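Local atomic coordinates of putative peptidyl-arginine deiminase (Chlorobium tepidum, PDB entry 1XKN), a protein that probably hydrolyses guanidino groups as an agmatine or protein-arginine deiminase of the Porphyromonas-type family. Residues P30-P35 / C327-W332; E280-S285 / W332-I337; A41-Q46 / V323-S328; W22-E27 / I88-A93. One frame throughout, in Å; residues are numbered along the deposited sequence.

Contact 1: residues P30-P35 / C327-W332; sequences PGKFEP and CSDLIW
Pro30 meets Trp332 twice. Its carbonyl O takes the indole NE1-H at 2.9 Å with an N-H...O angle of 164°; the oxygen lies in the ring plane, while NE1 stands above the plane of the carbonyl. Its own ring packs obliquely at the same border of the indole, Pro30 CG being 3.7 Å from Trp332 CZ2. At Lys32 the backbone O and Asp329 O are bridged by one water that donates to both. The lysine chain leaves past Trp332 CD1 and bends at its third torsion (chi3 64°), which lays CE and NZ across the Asp329 carboxylate. NZ forms a weak salt bridge there, 3.4 Å from Asp329 OD1, and a second water links the ammonium to Ser328 O; Tyr277 adds a cation-pi partner from outside. Pro35 brings CB to 3.7 Å from Asp329 OD2, so the carboxylate has the lysine at one oxygen and a proline at the other. Tyr277 also meets Trp332 edge-to-face. This is a surface contact between two loops of the alpha/beta fold: the lead-in to helix 36-50 is pinned, partly through water, to the turn and short 3-10 segment that follow strand 321-326.

Contact 2: residues E280-S285 / W332-I337; sequences ERLPAS and WGLGAI
A carboxylate at the rim of an indole is the odd feature here: Glu280 OE1 sits near the plane of Trp332, 3.6 Å from CH2, without any hydrogen bond crossing between the segments. The carboxylate is turned 54° from the ring plane, and OE1 approaches the ring hydrogens rather than the pi face. Such an edge is weakly positive, which probably makes this placement mildly favourable. Beside it, Leu282 meets the same rim. Its CD2 lies in the indole plane, 3.5 Å from Trp332 CE3, whereas CD1 reaches back to the tryptophan backbone, 4.1 Å from CA. Leu282 CG stands beside its own backbone N (chi1 -52°), and this turns the isobutyl end to Trp332, CD2 to the ring rim and CD1 to the corner between ring and backbone. Together Glu280 and Leu282 line successive carbons of the six-membered ring's outer edge. Further along, Pro283 crosses Leu334: the proline CD is 3.9 Å from Leu334 CD2, and its CG rests 3.7 Å from Leu334 O. Leu282 CD2 and Leu334 CD2 approach more loosely, at 4.3 Å. Arg281, pointing the other way, makes salt bridges to Asp240 and Glu241, while Leu334 also touches Tyr127 and Asp213. The bend at Pro283 is closed by a weak bond from Ala284 N to Leu282 O. It is an inverse gamma turn, placed where the chain leaves the small antiparallel pair of strands 276-277 and 280-281 and packs, largely buried, on the end of a 3-10 segment.

Contact 3: residues A41-Q46 / V323-S328; sequences AELAYQ and VGIDCS
Ile325 is the apolar centre of this contact, and Leu43 takes its tip: Ile325 CD1 lies 3.9 Å from Leu43 CA and also approaches Leu43 CD1, the two side chains crossing at about a right angle. The isoleucine reaches this far because CG1 stands beside its backbone N (chi1 -67°) and the chain then runs straight to CD1. Leu20 of strand 15-21 and Leu297 of strand 295-300 also pack on Leu43. Toward the outside the contact loosens. The extended Glu42 slides past Ile325 in the opposite direction, its CD 3.9 Å from Ile325 CG2; its carboxylate packs on that methyl, while the hydrogen bonds that join it to the strand backbone run through water. Two waters donate to Glu42 OE1, one tied to Asp326 N and the other to Gly324 O; a third links Glu42 OE2 to Asp326 O. At the other end Gln46 faces Val323 with OE1 4.1 Å from Val323 CG1, while that oxygen is bonded to Arg49. At the last residue of the strand, Asp326 OD1 grips Ser328 twice, taking OG at 2.6 Å on its syn lone pair and the backbone N from above the carboxylate plane: an Asx turn, with Arg302 holding OD2. Helix 41-46 and strand 323-326 run nearly antiparallel (164°), their axes 9.6 Å apart, as in the helix-on-sheet layering of alpha/beta folds; here the helix follows strand 15-21 but covers an outermost strand of another sheet.

Contact 4: residues W22-E27 / I88-A93; sequences WPHKLE and IPTNDA
Trp22 O is gripped by two waters, each donating at 2.7 Å. Both waters also bond to Thr90 OG1, which donates to one and accepts from the other. A third, weak hold on Trp22 O comes from His24 ND1, 3.3 Å away in the plane of the imidazole. With CG between backbone N and carbonyl carbon (chi1 62°), the histidine ring folds back over its own chain and points its far edge at Thr90. There His24 CE1 lies only 2.9 Å from Thr90 OG1, near the ring plane, and NE2 lies 2.9 Å from Thr90 O. Lys25 instead runs out fully extended alongside Asn91 O, which its CD approaches to 3.3 Å. The charged end stops 5.3 Å short, NZ to Asp92 OD2, at most a diffuse attraction; that carboxylate oxygen is bonded to Tyr120 OH. Pro23 and Ala93 make the apolar end, CB to CB 4.4 Å, with Phe40 of helix 36-50 packed on both. Asp133 OD1 accepts from the backbone N of Asn91 and of Asp92, and the Asn91 side chain is about 10 Å from the bound sodium ion. The two loops leave the C-terminal ends of parallel strands 15-21 and 83-87, with strand 52-57 between them, a loop-loop junction of an alpha/beta sheet.

From the N terminus, contact 4 opens first, just after strand 15-21, and closes at 88-93, joining the loops at the C-terminal ends of strands 15-21 and 83-87, which strand 52-57 separates in the sheet. Contacts 1 and 3 open next, before and on helix 36-50, inside the span of contact 4, and each crosses it. Both close far along the chain on the same stretch, sharing Cys327 and Ser328. Contact 2 opens at 280-285, after contact 4 has closed, and crosses contacts 1 and 3; it shares Trp332 with contact 1. Phe33 packs on Leu26 and His24, joining contacts 1 and 4, while Ile337 touches Cys327 and Leu43, joining contacts 2 and 3.

Contact 1: residues P30-P35 / C327-W332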
loop_
_atom_site.group_PDB
_atom_site.type_symbol
_atom_site.label_atom_id
_atom_site.label_comp_id
_atom_site.label_asym_id
_atom_site.label_seq_id
_atom_site.Cartn_x
_atom_site.Cartn_y
_atom_site.Cartn_z
ATOM N N PRO A 30 -7.659 5.379 -18.894
ATOM C CA PRO A 30 -8.342 5.810 -20.118
ATOM C C PRO A 30 -7.457 6.260 -21.273
ATOM O O PRO A 30 -6.740 7.252 -21.176
ATOM C CB PRO A 30 -9.272 6.917 -19.623
ATOM C CG PRO A 30 -8.512 7.507 -18.482
ATOM C CD PRO A 30 -7.990 6.275 -17.771
ATOM N N GLY A 31 -7.513 5.509 -22.369
ATOM C CA GLY A 31 -6.737 5.851 -23.548
ATOM C C GLY A 31 -5.289 5.405 -23.560
ATOM O O GLY A 31 -4.564 5.689 -24.514
ATOM N N LYS A 32 -4.852 4.713 -22.515
ATOM C CA LYS A 32 -3.474 4.248 -22.465
ATOM C C LYS A 32 -3.334 3.044 -21.540
ATOM O O LYS A 32 -2.556 3.060 -20.589
ATOM C CB LYS A 32 -2.552 5.380 -22.002
ATOM C CG LYS A 32 -1.079 5.120 -22.289
ATOM C CD LYS A 32 -0.225 6.362 -22.058
ATOM C CE LYS A 32 -0.235 6.790 -20.597
ATOM N NZ LYS A 32 0.655 7.953 -20.360
ATOM N N PHE A 33 -4.089 1.993 -21.836
ATOM C CA PHE A 33 -4.049 0.785 -21.027
ATOM C C PHE A 33 -3.003 -0.222 -21.502
ATOM O O PHE A 33 -2.452 -0.970 -20.700
ATOM C CB PHE A 33 -5.424 0.107 -21.019
ATOM C CG PHE A 33 -5.465 -1.162 -20.215
ATOM C CD1 PHE A 33 -5.637 -1.123 -18.836
ATOM C CD2 PHE A 33 -5.294 -2.396 -20.833
ATOM C CE1 PHE A 33 -5.639 -2.296 -18.080
ATOM C CE2 PHE A 33 -5.293 -3.572 -20.091
ATOM C CZ PHE A 33 -5.465 -3.522 -18.712
ATOM N N GLU A 34 -2.730 -0.236 -22.802
ATOM C CA GLU A 34 -1.774 -1.186 -23.372
ATOM C C GLU A 34 -0.456 -1.412 -22.624
ATOM O O GLU A 34 -0.020 -2.553 -22.475
ATOM C CB GLU A 34 -1.483 -0.824 -24.827
ATOM C CG GLU A 34 -2.607 -1.227 -25.768
ATOM C CD GLU A 34 -2.283 -0.933 -27.214
ATOM O OE1 GLU A 34 -1.155 -1.255 -27.643
ATOM O OE2 GLU A 34 -3.159 -0.395 -27.923
ATOM N N PRO A 35 0.199 -0.338 -22.152
ATOM C CA PRO A 35 1.467 -0.493 -21.427
ATOM C C PRO A 35 1.339 -1.039 -20.002
ATOM O O PRO A 35 2.299 -1.574 -19.448
ATOM C CB PRO A 35 2.041 0.927 -21.416
ATOM C CG PRO A 35 1.388 1.587 -22.594
ATOM C CD PRO A 35 -0.019 1.071 -22.517
ATOM N N CYS A 327 7.126 3.810 -13.570
ATOM C CA CYS A 327 5.681 3.909 -13.422
ATOM C C CYS A 327 5.094 5.086 -14.191
ATOM O O CYS A 327 4.006 5.567 -13.873
ATOM C CB CYS A 327 5.326 4.011 -11.938
ATOM S SG CYS A 327 5.593 2.465 -11.025
ATOM N N SER A 328 5.818 5.535 -15.210
ATOM C CA SER A 328 5.372 6.650 -16.034
ATOM C C SER A 328 3.981 6.402 -16.611
ATOM O O SER A 328 3.183 7.329 -16.744
ATOM C CB SER A 328 6.368 6.895 -17.171
ATOM O OG SER A 328 7.630 7.291 -16.662
ATOM N N ASP A 329 3.694 5.153 -16.963
ATOM C CA ASP A 329 2.385 4.821 -17.505
ATOM C C ASP A 329 1.437 4.329 -16.423
ATOM O O ASP A 329 0.239 4.609 -16.466
ATOM C CB ASP A 329 2.500 3.765 -18.603
ATOM C CG ASP A 329 3.219 4.281 -19.833
ATOM O OD1 ASP A 329 2.792 5.319 -20.381
ATOM O OD2 ASP A 329 4.203 3.640 -20.250
ATOM N N LEU A 330 1.961 3.593 -15.451
ATOM C CA LEU A 330 1.111 3.086 -14.384
ATOM C C LEU A 330 0.418 4.221 -13.639
ATOM O O LEU A 330 -0.772 4.133 -13.330
ATOM C CB LEU A 330 1.928 2.251 -13.396
ATOM C CG LEU A 330 1.134 1.651 -12.231
ATOM C CD1 LEU A 330 0.072 0.700 -12.767
ATOM C CD2 LEU A 330 2.081 0.914 -11.285
ATOM N N ILE A 331 1.162 5.291 -13.368
ATOM C CA ILE A 331 0.643 6.436 -12.624
ATOM C C ILE A 331 -0.582 7.128 -13.237
ATOM O O ILE A 331 -1.259 7.910 -12.566
ATOM C CB ILE A 331 1.776 7.474 -12.361
ATOM C CG1 ILE A 331 1.368 8.423 -11.231
ATOM C CG2 ILE A 331 2.084 8.258 -13.620
ATOM C CD1 ILE A 331 1.062 7.718 -9.917
ATOM N N TRP A 332 -0.866 6.842 -14.504
ATOM C CA TRP A 332 -2.035 7.420 -15.167
ATOM C C TRP A 332 -3.270 6.830 -14.481
ATOM O O TRP A 332 -4.370 7.371 -14.583
ATOM C CB TRP A 332 -2.018 7.071 -16.663
ATOM C CG TRP A 332 -3.207 7.552 -17.467
ATOM C CD1 TRP A 332 -3.880 6.844 -18.424
ATOM C CD2 TRP A 332 -3.841 8.842 -17.407
ATOM N NE1 TRP A 332 -4.892 7.608 -18.961
ATOM C CE2 TRP A 332 -4.891 8.836 -18.357
ATOM C CE3 TRP A 332 -3.624 9.997 -16.648
ATOM C CZ2 TRP A 332 -5.723 9.941 -18.563
ATOM C CZ3 TRP A 332 -4.452 11.101 -16.853
ATOM C CH2 TRP A 332 -5.490 11.062 -17.806
HETATM O O HOH W 1 -1.294 4.554 -18.797
HETATM O O HOH W 2 1.128 8.717 -17.859
#

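Contact 2: residues E280-S285 / W332-I337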
loop_
_atom_site.group_PDB
_atom_site.type_symbol
_atom_site.label_atom_id
_atom_site.label_comp_id
_atom_site.label_asym_id
_atom_site.label_seq_id
_atom_site.Cartn_x
_atom_site.Cartn_y
_atom_site.Cartn_z
ATOM N N GLU A 280 -3.196 16.908 -17.351
ATOM C CA GLU A 280 -3.551 16.767 -15.944
ATOM C C GLU A 280 -2.362 16.334 -15.097
ATOM O O GLU A 280 -1.581 15.469 -15.496
ATOM C CB GLU A 280 -4.677 15.743 -15.776
ATOM C CG GLU A 280 -5.848 15.933 -16.735
ATOM C CD GLU A 280 -6.987 14.961 -16.480
ATOM O OE1 GLU A 280 -6.734 13.854 -15.957
ATOM O OE2 GLU A 280 -8.142 15.297 -16.820
ATOM N N ARG A 281 -2.232 16.944 -13.923
ATOM C CA ARG A 281 -1.155 16.614 -12.996
ATOM C C ARG A 281 -1.452 15.232 -12.409
ATOM O O ARG A 281 -2.575 14.963 -11.980
ATOM C CB ARG A 281 -1.093 17.669 -11.880
ATOM C CG ARG A 281 0.046 17.494 -10.873
ATOM C CD ARG A 281 1.400 17.687 -11.536
ATOM N NE ARG A 281 2.520 17.654 -10.593
ATOM C CZ ARG A 281 2.907 18.681 -9.840
ATOM N NH1 ARG A 281 2.268 19.841 -9.905
ATOM N NH2 ARG A 281 3.950 18.554 -9.030
ATOM N N LEU A 282 -0.447 14.358 -12.415
ATOM C CA LEU A 282 -0.588 13.008 -11.884
ATOM C C LEU A 282 0.099 12.938 -10.517
ATOM O O LEU A 282 1.103 13.608 -10.286
ATOM C CB LEU A 282 0.029 11.992 -12.849
ATOM C CG LEU A 282 -0.471 12.097 -14.298
ATOM C CD1 LEU A 282 0.084 10.935 -15.121
ATOM C CD2 LEU A 282 -1.993 12.086 -14.327
ATOM N N PRO A 283 -0.433 12.119 -9.596
ATOM C CA PRO A 283 0.112 11.961 -8.242
ATOM C C PRO A 283 1.368 11.102 -8.107
ATOM O O PRO A 283 1.422 10.185 -7.288
ATOM C CB PRO A 283 -1.070 11.386 -7.471
ATOM C CG PRO A 283 -1.700 10.485 -8.487
ATOM C CD PRO A 283 -1.649 11.302 -9.772
ATOM N N ALA A 284 2.383 11.413 -8.906
ATOM C CA ALA A 284 3.641 10.676 -8.871
ATOM C C ALA A 284 4.370 10.932 -7.554
ATOM O O ALA A 284 4.559 12.082 -7.155
ATOM C CB ALA A 284 4.520 11.099 -10.042
ATOM N N SER A 285 4.787 9.863 -6.885
ATOM C CA SER A 285 5.496 10.003 -5.620
ATOM C C SER A 285 6.349 8.792 -5.271
ATOM O O SER A 285 5.900 7.651 -5.379
ATOM C CB SER A 285 4.508 10.252 -4.483
ATOM O OG SER A 285 5.192 10.299 -3.242
ATOM N N TRP A 332 -0.866 6.842 -14.504
ATOM C CA TRP A 332 -2.035 7.420 -15.167
ATOM C C TRP A 332 -3.270 6.830 -14.481
ATOM O O TRP A 332 -4.370 7.371 -14.583
ATOM C CB TRP A 332 -2.018 7.071 -16.663
ATOM C CG TRP A 332 -3.207 7.552 -17.467
ATOM C CD1 TRP A 332 -3.880 6.844 -18.424
ATOM C CD2 TRP A 332 -3.841 8.842 -17.407
ATOM N NE1 TRP A 332 -4.892 7.608 -18.961
ATOM C CE2 TRP A 332 -4.891 8.836 -18.357
ATOM C CE3 TRP A 332 -3.624 9.997 -16.648
ATOM C CZ2 TRP A 332 -5.723 9.941 -18.563
ATOM C CZ3 TRP A 332 -4.452 11.101 -16.853
ATOM C CH2 TRP A 332 -5.490 11.062 -17.806
ATOM N N GLY A 333 -3.067 5.719 -13.774
ATOM C CA GLY A 333 -4.149 5.075 -13.046
ATOM C C GLY A 333 -4.368 5.771 -11.710
ATOM O O GLY A 333 -5.296 5.441 -10.967
ATOM N N LEU A 334 -3.488 6.728 -11.415
ATOM C CA LEU A 334 -3.527 7.542 -10.201
ATOM C C LEU A 334 -3.023 6.835 -8.941
ATOM O O LEU A 334 -3.346 7.224 -7.816
ATOM C CB LEU A 334 -4.942 8.098 -9.984
ATOM C CG LEU A 334 -5.569 8.742 -11.228
ATOM C CD1 LEU A 334 -6.965 9.243 -10.888
ATOM C CD2 LEU A 334 -4.700 9.895 -11.729
ATOM N N GLY A 335 -2.216 5.801 -9.152
ATOM C CA GLY A 335 -1.631 5.035 -8.064
ATOM C C GLY A 335 -0.411 4.324 -8.622
ATOM O O GLY A 335 -0.308 4.160 -9.840
ATOM N N ALA A 336 0.510 3.905 -7.756
ATOM C CA ALA A 336 1.719 3.219 -8.208
ATOM C C ALA A 336 1.983 1.888 -7.491
ATOM O O ALA A 336 1.044 1.191 -7.104
ATOM C CB ALA A 336 2.927 4.150 -8.071
ATOM N N ILE A 337 3.257 1.542 -7.307
ATOM C CA ILE A 337 3.627 0.270 -6.684
ATOM C C ILE A 337 2.953 -0.055 -5.352
ATOM O O ILE A 337 2.406 -1.146 -5.188
ATOM C CB ILE A 337 5.160 0.159 -6.494
ATOM C CG1 ILE A 337 5.872 0.465 -7.815
ATOM C CG2 ILE A 337 5.530 -1.254 -6.032
ATOM C CD1 ILE A 337 5.483 -0.452 -8.965
#

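Contact 3: residues A41-Q46 / V323-S328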
loop_
_atom_site.group_PDB
_atom_site.type_symbol
_atom_site.label_atom_id
_atom_site.label_comp_id
_atom_site.label_asym_id
_atom_site.label_seq_id
_atom_site.Cartn_x
_atom_site.Cartn_y
_atom_site.Cartn_z
ATOM N N ALA A 41 3.676 -7.152 -14.919
ATOM C CA ALA A 41 4.528 -8.317 -15.142
ATOM C C ALA A 41 5.907 -8.040 -14.549
ATOM O O ALA A 41 6.510 -8.914 -13.927
ATOM C CB ALA A 41 4.645 -8.614 -16.631
ATOM N N GLU A 42 6.401 -6.817 -14.734
ATOM C CA GLU A 42 7.704 -6.440 -14.199
ATOM C C GLU A 42 7.657 -6.484 -12.675
ATOM O O GLU A 42 8.576 -6.986 -12.029
ATOM C CB GLU A 42 8.090 -5.034 -14.669
ATOM C CG GLU A 42 9.457 -4.578 -14.172
ATOM C CD GLU A 42 9.879 -3.241 -14.749
ATOM O OE1 GLU A 42 10.992 -2.779 -14.422
ATOM O OE2 GLU A 42 9.100 -2.652 -15.529
ATOM N N LEU A 43 6.575 -5.954 -12.111
ATOM C CA LEU A 43 6.386 -5.931 -10.668
ATOM C C LEU A 43 6.303 -7.348 -10.111
ATOM O O LEU A 43 6.965 -7.677 -9.125
ATOM C CB LEU A 43 5.109 -5.161 -10.327
ATOM C CG LEU A 43 4.580 -5.254 -8.894
ATOM C CD1 LEU A 43 5.629 -4.768 -7.908
ATOM C CD2 LEU A 43 3.309 -4.420 -8.781
ATOM N N ALA A 44 5.488 -8.186 -10.744
ATOM C CA ALA A 44 5.331 -9.567 -10.302
ATOM C C ALA A 44 6.668 -10.295 -10.365
ATOM O O ALA A 44 7.004 -11.064 -9.464
ATOM C CB ALA A 44 4.296 -10.281 -11.164
ATOM N N TYR A 45 7.438 -10.042 -11.422
ATOM C CA TYR A 45 8.740 -10.678 -11.569
ATOM C C TYR A 45 9.666 -10.275 -10.430
ATOM O O TYR A 45 10.262 -11.131 -9.775
ATOM C CB TYR A 45 9.391 -10.302 -12.902
ATOM C CG TYR A 45 10.839 -10.728 -12.985
ATOM C CD1 TYR A 45 11.191 -12.079 -13.029
ATOM C CD2 TYR A 45 11.864 -9.781 -12.983
ATOM C CE1 TYR A 45 12.530 -12.472 -13.064
ATOM C CE2 TYR A 45 13.201 -10.165 -13.019
ATOM C CZ TYR A 45 13.525 -11.511 -13.059
ATOM O OH TYR A 45 14.846 -11.892 -13.092
ATOM N N GLN A 46 9.796 -8.971 -10.192
ATOM C CA GLN A 46 10.659 -8.508 -9.111
ATOM C C GLN A 46 10.214 -9.121 -7.786
ATOM O O GLN A 46 11.042 -9.555 -6.988
ATOM C CB GLN A 46 10.639 -6.977 -9.015
ATOM C CG GLN A 46 11.434 -6.265 -10.098
ATOM C CD GLN A 46 12.882 -6.729 -10.170
ATOM O OE1 GLN A 46 13.512 -6.986 -9.149
ATOM N NE2 GLN A 46 13.414 -6.822 -11.383
ATOM N N VAL A 323 15.121 -1.525 -5.840
ATOM C CA VAL A 323 14.969 -1.558 -7.294
ATOM C C VAL A 323 13.876 -0.629 -7.804
ATOM O O VAL A 323 12.774 -0.596 -7.257
ATOM C CB VAL A 323 14.633 -2.991 -7.768
ATOM C CG1 VAL A 323 14.405 -3.016 -9.269
ATOM C CG2 VAL A 323 15.752 -3.936 -7.381
ATOM N N GLY A 324 14.183 0.115 -8.860
ATOM C CA GLY A 324 13.203 1.013 -9.429
ATOM C C GLY A 324 12.382 0.339 -10.512
ATOM O O GLY A 324 12.857 -0.567 -11.200
ATOM N N ILE A 325 11.133 0.765 -10.642
ATOM C CA ILE A 325 10.234 0.247 -11.666
ATOM C C ILE A 325 9.583 1.479 -12.280
ATOM O O ILE A 325 8.943 2.261 -11.578
ATOM C CB ILE A 325 9.148 -0.680 -11.065
ATOM C CG1 ILE A 325 9.806 -1.956 -10.524
ATOM C CG2 ILE A 325 8.101 -1.024 -12.127
ATOM C CD1 ILE A 325 8.837 -2.957 -9.909
ATOM N N ASP A 326 9.773 1.665 -13.584
ATOM C CA ASP A 326 9.209 2.819 -14.270
ATOM C C ASP A 326 7.693 2.795 -14.213
ATOM O O ASP A 326 7.052 1.879 -14.734
ATOM C CB ASP A 326 9.685 2.858 -15.728
ATOM C CG ASP A 326 9.079 4.014 -16.509
ATOM O OD1 ASP A 326 8.877 5.098 -15.921
ATOM O OD2 ASP A 326 8.820 3.842 -17.720
ATOM N N CYS A 327 7.126 3.810 -13.570
ATOM C CA CYS A 327 5.681 3.909 -13.422
ATOM C C CYS A 327 5.094 5.086 -14.191
ATOM O O CYS A 327 4.006 5.567 -13.873
ATOM C CB CYS A 327 5.326 4.011 -11.938
ATOM S SG CYS A 327 5.593 2.465 -11.025
ATOM N N SER A 328 5.818 5.535 -15.210
ATOM C CA SER A 328 5.372 6.650 -16.034
ATOM C C SER A 328 3.981 6.402 -16.611
ATOM O O SER A 328 3.183 7.329 -16.744
ATOM C CB SER A 328 6.368 6.895 -17.171
ATOM O OG SER A 328 7.630 7.291 -16.662
HETATM O O HOH W 3 11.291 -0.201 -15.122
HETATM O O HOH W 4 7.836 -0.415 -16.352
HETATM O O HOH W 5 12.832 -3.256 -12.048
#

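Contact 4: residues W22-E27 / I88-A93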
loop_
_atom_site.group_PDB
_atom_site.type_symbol
_atom_site.label_atom_id
_atom_site.label_comp_id
_atom_site.label_asym_id
_atom_site.label_seq_id
_atom_site.Cartn_x
_atom_site.Cartn_y
_atom_site.Cartn_z
ATOM N N TRP A 22 -4.457 -8.407 -10.871
ATOM C CA TRP A 22 -4.100 -8.161 -12.265
ATOM C C TRP A 22 -5.019 -7.124 -12.904
ATOM O O TRP A 22 -6.238 -7.182 -12.745
ATOM C CB TRP A 22 -4.136 -9.470 -13.055
ATOM C CG TRP A 22 -3.315 -9.412 -14.305
ATOM C CD1 TRP A 22 -3.767 -9.219 -15.581
ATOM C CD2 TRP A 22 -1.886 -9.467 -14.390
ATOM N NE1 TRP A 22 -2.709 -9.147 -16.451
ATOM C CE2 TRP A 22 -1.541 -9.296 -15.747
ATOM C CE3 TRP A 22 -0.863 -9.641 -13.446
ATOM C CZ2 TRP A 22 -0.210 -9.292 -16.190
ATOM C CZ3 TRP A 22 0.460 -9.637 -13.885
ATOM C CH2 TRP A 22 0.773 -9.463 -15.246
ATOM N N PRO A 23 -4.441 -6.165 -13.645
ATOM C CA PRO A 23 -5.209 -5.103 -14.303
ATOM C C PRO A 23 -6.082 -5.530 -15.475
ATOM O O PRO A 23 -5.714 -6.404 -16.255
ATOM C CB PRO A 23 -4.126 -4.128 -14.740
ATOM C CG PRO A 23 -3.017 -5.051 -15.116
ATOM C CD PRO A 23 -3.004 -6.022 -13.948
ATOM N N HIS A 24 -7.244 -4.894 -15.593
ATOM C CA HIS A 24 -8.161 -5.183 -16.689
ATOM C C HIS A 24 -9.155 -4.049 -16.902
ATOM O O HIS A 24 -9.796 -3.973 -17.946
ATOM C CB HIS A 24 -8.917 -6.494 -16.433
ATOM C CG HIS A 24 -9.777 -6.466 -15.210
ATOM N ND1 HIS A 24 -9.304 -6.786 -13.955
ATOM C CD2 HIS A 24 -11.079 -6.128 -15.045
ATOM C CE1 HIS A 24 -10.278 -6.649 -13.071
ATOM N NE2 HIS A 24 -11.365 -6.251 -13.708
ATOM N N LYS A 25 -9.277 -3.168 -15.914
ATOM C CA LYS A 25 -10.205 -2.046 -16.013
ATOM C C LYS A 25 -9.644 -0.941 -16.913
ATOM O O LYS A 25 -8.849 -0.111 -16.471
ATOM C CB LYS A 25 -10.497 -1.486 -14.618
ATOM C CG LYS A 25 -11.595 -0.432 -14.584
ATOM C CD LYS A 25 -11.830 0.071 -13.168
ATOM C CE LYS A 25 -12.913 1.141 -13.135
ATOM N NZ LYS A 25 -13.096 1.710 -11.775
ATOM N N LEU A 26 -10.068 -0.938 -18.173
ATOM C CA LEU A 26 -9.614 0.052 -19.145
ATOM C C LEU A 26 -9.873 1.481 -18.667
ATOM O O LEU A 26 -9.098 2.392 -18.962
ATOM C CB LEU A 26 -10.313 -0.176 -20.488
ATOM C CG LEU A 26 -10.168 -1.573 -21.097
ATOM C CD1 LEU A 26 -11.007 -1.660 -22.363
ATOM C CD2 LEU A 26 -8.707 -1.867 -21.401
ATOM N N GLU A 27 -10.964 1.661 -17.926
ATOM C CA GLU A 27 -11.358 2.960 -17.388
ATOM C C GLU A 27 -10.371 3.538 -16.382
ATOM O O GLU A 27 -10.391 4.738 -16.101
ATOM C CB GLU A 27 -12.730 2.856 -16.718
ATOM C CG GLU A 27 -13.890 3.315 -17.576
ATOM C CD GLU A 27 -13.876 4.812 -17.820
ATOM O OE1 GLU A 27 -14.816 5.316 -18.474
ATOM O OE2 GLU A 27 -12.929 5.492 -17.360
ATOM N N ILE A 88 -10.265 -14.839 -8.557
ATOM C CA ILE A 88 -10.960 -13.949 -7.640
ATOM C C ILE A 88 -11.288 -12.674 -8.410
ATOM O O ILE A 88 -10.390 -11.930 -8.812
ATOM C CB ILE A 88 -10.074 -13.613 -6.415
ATOM C CG1 ILE A 88 -9.828 -14.878 -5.586
ATOM C CG2 ILE A 88 -10.747 -12.544 -5.561
ATOM C CD1 ILE A 88 -9.067 -14.634 -4.290
ATOM N N PRO A 89 -12.584 -12.407 -8.631
ATOM C CA PRO A 89 -12.998 -11.211 -9.366
ATOM C C PRO A 89 -12.613 -9.899 -8.697
ATOM O O PRO A 89 -12.633 -9.777 -7.471
ATOM C CB PRO A 89 -14.511 -11.382 -9.479
ATOM C CG PRO A 89 -14.856 -12.111 -8.230
ATOM C CD PRO A 89 -13.758 -13.150 -8.141
ATOM N N THR A 90 -12.255 -8.923 -9.522
ATOM C CA THR A 90 -11.883 -7.605 -9.038
ATOM C C THR A 90 -12.442 -6.579 -10.013
ATOM O O THR A 90 -12.696 -6.891 -11.180
ATOM C CB THR A 90 -10.346 -7.420 -8.976
ATOM O OG1 THR A 90 -9.807 -7.396 -10.305
ATOM C CG2 THR A 90 -9.701 -8.557 -8.196
ATOM N N ASN A 91 -12.651 -5.362 -9.528
ATOM C CA ASN A 91 -13.148 -4.287 -10.376
ATOM C C ASN A 91 -11.965 -3.428 -10.794
ATOM O O ASN A 91 -11.893 -2.980 -11.940
ATOM C CB ASN A 91 -14.177 -3.435 -9.631
ATOM C CG ASN A 91 -15.406 -4.226 -9.229
ATOM O OD1 ASN A 91 -15.605 -4.528 -8.056
ATOM N ND2 ASN A 91 -16.236 -4.575 -10.212
ATOM N N ASP A 92 -11.049 -3.195 -9.855
ATOM C CA ASP A 92 -9.842 -2.410 -10.121
ATOM C C ASP A 92 -8.606 -3.157 -9.628
ATOM O O ASP A 92 -8.723 -4.229 -9.036
ATOM C CB ASP A 92 -9.914 -1.015 -9.469
ATOM C CG ASP A 92 -10.057 -1.064 -7.955
ATOM O OD1 ASP A 92 -9.340 -1.844 -7.291
ATOM O OD2 ASP A 92 -10.878 -0.287 -7.420
ATOM N N ALA A 93 -7.424 -2.592 -9.862
ATOM C CA ALA A 93 -6.175 -3.240 -9.462
ATOM C C ALA A 93 -5.552 -2.701 -8.172
ATOM O O ALA A 93 -4.431 -3.061 -7.833
ATOM C CB ALA A 93 -5.162 -3.132 -10.596
HETATM O O HOH W 6 -7.777 -8.865 -11.296
HETATM O O HOH W 7 -7.816 -5.334 -11.581
#